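Local structure of sorbitol dehydrogenase (Gluconobacter oxydans, 5ITG) at residues S9-V14 / S247-D252; D79-L84 / V95-A100. The protein probably oxidises D-sorbitol to L-sorbose with an NADP cofactor, as a mannitol dehydrogenase-type enzyme with a Rossmann domain. One frame throughout, in Å; residues are numbered along the deposited sequence.

Contact 1: S9-V14 / S247-D252; sequences SLPANV and SGLDDD
L249 meets the segment 9-14 with both branches of its side chain, each methyl finding a different partner. CD1 runs tip to tip into V14, lying 3.8 Å from V14 CG1 and nearly as close to CG2, while CD2 rests 3.8 Å from L10 CD1. L10 comes in across this branch at about a right angle. Beside it the proline ring slants past, with P11 CD 3.9 Å from L249 CD2. The fork is set by CG of L249 standing anti to its own carbonyl carbon (chi1 -56°), which aims the branches at the other segment. A second, looser patch forms around the carbonyl of S247: V14 CG2 comes within 3.7 Å of S247 O, and N13 ND2 lies at the same distance from it, too far for more than packing. The contact is thus mainly apolar, an example of a loop and a helix end with its following turn joined by van der Waals fit.

Both partners are shaped from within. On one side a type I turn from P11 to V14, closed by V14 N bonding P11 O at 2.8 Å, brings V14 round to face L249. On the other, S247 OG accepts from L249 N at 3.2 Å in an ST turn, and is itself hydrogen-bonded to L243 O, one turn earlier in the helix that S247 ends. G248 between them has positive phi (87°), where a CB would jam against S247 O.

The N-terminal loop before strand 14-15 thereby meets the connection from helix 237-247 to strand 255-258, while L10, N13 and V14 also lean on V95 and V97 of strand 93-106.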
loop_
_atom_site.group_PDB
_atom_site.type_symbol
_atom_site.label_atom_id
_atom_site.label_comp_id
_atom_site.label_asym_id
_atom_site.label_seq_id
_atom_site.Cartn_x
_atom_site.Cartn_y
_atom_site.Cartn_z
ATOM N N SER A 9 -16.124 28.979 -1.198
ATOM C CA SER A 9 -16.898 29.466 -0.060
ATOM C C SER A 9 -17.648 28.241 0.460
ATOM O O SER A 9 -18.869 28.259 0.621
ATOM C CB SER A 9 -17.895 30.538 -0.503
ATOM O OG SER A 9 -17.233 31.646 -1.085
ATOM N N LEU A 10 -16.890 27.176 0.704
ATOM C CA LEU A 10 -17.421 25.906 1.178
ATOM C C LEU A 10 -18.194 26.018 2.489
ATOM O O LEU A 10 -17.980 26.943 3.274
ATOM C CB LEU A 10 -16.279 24.900 1.369
ATOM C CG LEU A 10 -15.216 24.710 0.283
ATOM C CD1 LEU A 10 -15.881 24.531 -1.071
ATOM C CD2 LEU A 10 -14.280 25.904 0.267
ATOM N N PRO A 11 -19.113 25.069 2.737
ATOM C CA PRO A 11 -19.922 25.046 3.958
ATOM C C PRO A 11 -19.024 25.001 5.190
ATOM O O PRO A 11 -17.885 24.541 5.118
ATOM C CB PRO A 11 -20.746 23.776 3.795
ATOM C CG PRO A 11 -20.962 23.723 2.320
ATOM C CD PRO A 11 -19.591 24.056 1.778
ATOM N N ALA A 12 -19.545 25.473 6.317
ATOM C CA ALA A 12 -18.796 25.512 7.571
ATOM C C ALA A 12 -18.130 24.189 7.950
ATOM O O ALA A 12 -17.121 24.177 8.654
ATOM C CB ALA A 12 -19.715 25.967 8.699
ATOM N N ASN A 13 -18.694 23.081 7.483
ATOM C CA ASN A 13 -18.163 21.754 7.798
ATOM C C ASN A 13 -17.007 21.324 6.895
ATOM O O ASN A 13 -16.268 20.395 7.221
ATOM C CB ASN A 13 -19.282 20.717 7.700
ATOM C CG ASN A 13 -19.760 20.516 6.275
ATOM O OD1 ASN A 13 -20.152 21.470 5.599
ATOM N ND2 ASN A 13 -19.729 19.270 5.807
ATOM N N VAL A 14 -16.855 21.996 5.759
ATOM C CA VAL A 14 -15.800 21.660 4.811
ATOM C C VAL A 14 -14.585 22.568 4.962
ATOM O O VAL A 14 -14.705 23.788 4.895
ATOM C CB VAL A 14 -16.318 21.761 3.362
ATOM C CG1 VAL A 14 -15.239 21.322 2.389
ATOM C CG2 VAL A 14 -17.564 20.910 3.198
ATOM N N SER A 247 -21.216 15.867 2.298
ATOM C CA SER A 247 -20.367 17.051 2.336
ATOM C C SER A 247 -21.103 18.292 1.842
ATOM O O SER A 247 -20.806 19.406 2.268
ATOM C CB SER A 247 -19.129 16.836 1.470
ATOM O OG SER A 247 -19.492 16.730 0.105
ATOM N N GLY A 248 -22.048 18.089 0.928
ATOM C CA GLY A 248 -22.807 19.201 0.382
ATOM C C GLY A 248 -22.107 19.824 -0.811
ATOM O O GLY A 248 -22.448 20.930 -1.237
ATOM N N LEU A 249 -21.131 19.102 -1.357
ATOM C CA LEU A 249 -20.353 19.571 -2.497
ATOM C C LEU A 249 -20.629 18.743 -3.744
ATOM O O LEU A 249 -20.705 17.517 -3.678
ATOM C CB LEU A 249 -18.859 19.490 -2.175
ATOM C CG LEU A 249 -18.364 20.225 -0.928
ATOM C CD1 LEU A 249 -16.933 19.798 -0.625
ATOM C CD2 LEU A 249 -18.449 21.730 -1.144
ATOM N N ASP A 250 -20.777 19.414 -4.881
ATOM C CA ASP A 250 -21.021 18.715 -6.137
ATOM C C ASP A 250 -19.664 18.357 -6.733
ATOM O O ASP A 250 -19.236 18.922 -7.739
ATOM C CB ASP A 250 -21.808 19.606 -7.103
ATOM C CG ASP A 250 -22.051 18.938 -8.444
ATOM O OD1 ASP A 250 -22.619 17.825 -8.462
ATOM O OD2 ASP A 250 -21.675 19.527 -9.482
ATOM N N ASP A 251 -18.993 17.408 -6.091
ATOM C CA ASP A 251 -17.674 16.971 -6.506
ATOM C C ASP A 251 -17.747 15.854 -7.536
ATOM O O ASP A 251 -18.458 14.878 -7.346
ATOM C CB ASP A 251 -16.900 16.479 -5.281
ATOM C CG ASP A 251 -15.414 16.329 -5.543
ATOM O OD1 ASP A 251 -14.993 16.415 -6.718
ATOM O OD2 ASP A 251 -14.667 16.118 -4.563
ATOM N N ASP A 252 -17.011 16.006 -8.631
ATOM C CA ASP A 252 -16.977 14.976 -9.664
ATOM C C ASP A 252 -15.938 13.908 -9.317
ATOM O O ASP A 252 -16.014 12.773 -9.795
ATOM C CB ASP A 252 -16.627 15.591 -11.019
ATOM C CG ASP A 252 -17.837 16.163 -11.727
ATOM O OD1 ASP A 252 -18.731 15.374 -12.086
ATOM O OD2 ASP A 252 -17.895 17.394 -11.918
#

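Contact 2: D79-L84 / V95-A100; sequences DCLYSL and VRVMGA
R96 O is approached by two donors of the facing strand: L84 N makes a 2.8 Å hydrogen bond, nearly straight on to the carbonyl, and S83 CA adds a CA-H...O contact at 3.2 Å. The return bond, R96 N to L84 O at 3.1 Å, reaches its acceptor from above the carbonyl plane, so the two bonds of this antiparallel hydrogen-bonded pair are unequal. Farther along, M98 N bonds Y82 O in a similarly direct line, at 2.8 Å. Water 1, 2.6 Å from C80 O and 2.7 Å from M98 O, bridges the two carbonyls just beyond the ladder, where C80 is already loop. Y82 N, buried here, has no partner in the model.

On the face carrying Y82, L84 and M98, the tyrosine ring lies across M98 of the facing strand. Its CG lies between the backbone N and the carbonyl carbon (chi1 60°), which lays one ring face on M98, present as selenomethionine: M98 CB stands 3.8 Å from the ring centroid in a CH-pi contact. The doubly bent M98 chain then carries CE to 3.4 Å from Y82 OH, whose hydroxyl is bonded to R38 O. Replacing Y82 by an alanine would probably leave the M98 side chain without the face it lies against and R38 O without its hydroxyl partner. Outside the strand proper, L81 CB touches V97 CG1, whose side chain is on the opposite face with S83.

Strands 82-87 and 93-106 form a beta hairpin within the mixed sheet of the Rossmann domain, with helix 41-46 packed against its Y82 and L84 face.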
loop_
_atom_site.group_PDB
_atom_site.type_symbol
_atom_site.label_atom_id
_atom_site.label_comp_id
_atom_site.label_asym_id
_atom_site.label_seq_id
_atom_site.Cartn_x
_atom_site.Cartn_y
_atom_site.Cartn_z
ATOM N N ASP A 79 -10.505 22.966 -11.405
ATOM C CA ASP A 79 -9.215 23.582 -11.105
ATOM C C ASP A 79 -8.328 22.600 -10.347
ATOM O O ASP A 79 -7.512 22.997 -9.512
ATOM C CB ASP A 79 -9.405 24.862 -10.278
ATOM C CG ASP A 79 -10.004 25.999 -11.090
ATOM O OD1 ASP A 79 -9.382 26.402 -12.093
ATOM O OD2 ASP A 79 -11.095 26.490 -10.726
ATOM N N CYS A 80 -8.505 21.318 -10.665
ATOM C CA CYS A 80 -7.764 20.218 -10.054
ATOM C C CYS A 80 -8.051 20.032 -8.567
ATOM O O CYS A 80 -7.389 19.239 -7.896
ATOM C CB CYS A 80 -6.262 20.390 -10.291
ATOM S SG CYS A 80 -5.767 20.047 -12.004
ATOM N N LEU A 81 -9.042 20.761 -8.062
ATOM C CA LEU A 81 -9.444 20.663 -6.659
ATOM C C LEU A 81 -10.381 19.468 -6.487
ATOM O O LEU A 81 -11.167 19.155 -7.379
ATOM C CB LEU A 81 -10.195 21.925 -6.224
ATOM C CG LEU A 81 -9.488 23.281 -6.199
ATOM C CD1 LEU A 81 -10.543 24.380 -6.146
ATOM C CD2 LEU A 81 -8.551 23.375 -5.003
ATOM N N TYR A 82 -10.298 18.804 -5.340
ATOM C CA TYR A 82 -11.164 17.662 -5.057
ATOM C C TYR A 82 -11.378 17.551 -3.556
ATOM O O TYR A 82 -10.611 18.112 -2.769
ATOM C CB TYR A 82 -10.565 16.359 -5.598
ATOM C CG TYR A 82 -9.219 16.008 -5.021
ATOM C CD1 TYR A 82 -8.049 16.547 -5.552
ATOM C CD2 TYR A 82 -9.112 15.151 -3.927
ATOM C CE1 TYR A 82 -6.799 16.242 -5.008
ATOM C CE2 TYR A 82 -7.873 14.840 -3.374
ATOM C CZ TYR A 82 -6.720 15.389 -3.920
ATOM O OH TYR A 82 -5.493 15.089 -3.375
ATOM N N SER A 83 -12.423 16.843 -3.150
ATOM C CA SER A 83 -12.698 16.704 -1.729
ATOM C C SER A 83 -12.245 15.362 -1.184
ATOM O O SER A 83 -12.369 14.328 -1.836
ATOM C CB SER A 83 -14.188 16.884 -1.441
ATOM O OG SER A 83 -14.944 15.819 -1.978
ATOM N N LEU A 84 -11.714 15.396 0.027
ATOM C CA LEU A 84 -11.250 14.192 0.683
ATOM C C LEU A 84 -11.948 14.063 2.017
ATOM O O LEU A 84 -11.780 14.905 2.898
ATOM C CB LEU A 84 -9.734 14.237 0.905
ATOM C CG LEU A 84 -9.175 13.106 1.784
ATOM C CD1 LEU A 84 -9.523 11.755 1.171
ATOM C CD2 LEU A 84 -7.660 13.257 1.925
ATOM N N VAL A 95 -14.363 16.509 6.178
ATOM C CA VAL A 95 -14.105 16.672 4.752
ATOM C C VAL A 95 -13.349 17.958 4.453
ATOM O O VAL A 95 -13.554 18.986 5.106
ATOM C CB VAL A 95 -15.421 16.634 3.928
ATOM C CG1 VAL A 95 -16.325 17.788 4.316
ATOM C CG2 VAL A 95 -15.101 16.675 2.441
ATOM N N ARG A 96 -12.460 17.890 3.468
ATOM C CA ARG A 96 -11.656 19.042 3.090
ATOM C C ARG A 96 -11.427 19.083 1.585
ATOM O O ARG A 96 -11.458 18.052 0.910
ATOM C CB ARG A 96 -10.306 18.993 3.811
ATOM C CG ARG A 96 -9.447 17.783 3.445
ATOM C CD ARG A 96 -8.212 17.715 4.322
ATOM N NE ARG A 96 -7.449 18.956 4.255
ATOM C CZ ARG A 96 -6.531 19.323 5.143
ATOM N NH1 ARG A 96 -6.255 18.540 6.179
ATOM N NH2 ARG A 96 -5.888 20.472 4.994
ATOM N N VAL A 97 -11.213 20.287 1.063
ATOM C CA VAL A 97 -10.953 20.469 -0.357
ATOM C C VAL A 97 -9.440 20.594 -0.487
ATOM O O VAL A 97 -8.828 21.499 0.077
ATOM C CB VAL A 97 -11.646 21.743 -0.896
ATOM C CG1 VAL A 97 -11.326 21.936 -2.371
ATOM C CG2 VAL A 97 -13.145 21.627 -0.698
HETATM N N MSE A 98 -8.850 19.663 -1.225
HETATM C CA MSE A 98 -7.410 19.597 -1.431
HETATM C C MSE A 98 -6.926 20.472 -2.586
HETATM O O MSE A 98 -7.492 20.431 -3.673
HETATM C CB MSE A 98 -7.023 18.146 -1.708
HETATM C CG MSE A 98 -7.482 17.165 -0.643
HETATM SE SE MSE A 98 -6.222 17.074 0.800
HETATM C CE MSE A 98 -4.841 16.104 -0.147
ATOM N N GLY A 99 -5.860 21.235 -2.357
ATOM C CA GLY A 99 -5.341 22.095 -3.407
ATOM C C GLY A 99 -3.920 21.826 -3.887
ATOM O O GLY A 99 -3.445 22.497 -4.804
ATOM N N ALA A 100 -3.246 20.839 -3.299
ATOM C CA ALA A 100 -1.864 20.521 -3.669
ATOM C C ALA A 100 -1.618 20.171 -5.143
ATOM O O ALA A 100 -0.554 20.478 -5.684
ATOM C CB ALA A 100 -1.334 19.395 -2.777
HETATM O O HOH W 1 -5.883 19.874 -5.821
#

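The centres of contacts 1 and 2 lie about 10 Å apart, on the same side of the chain's centre. Apolar packing joins them first: V14 CG2 is 3.5 Å from V95 CG1, and V14 CG1 is 3.7 Å from V97 CG2, so one valine serves L249 and the hairpin together. A polar link follows, in which D251 OD2 and S83 OG, 2.6 Å apart, probably share a hydrogen bond. Q78 reinforces it, its NE2 being bonded both to D251 OD1 and to L81 O. The pair illustrates how segments remote in sequence can converge on one hairpin: the N-terminal loop and the connection after helix 237-247 both pack beside strands 82-87 and 93-106.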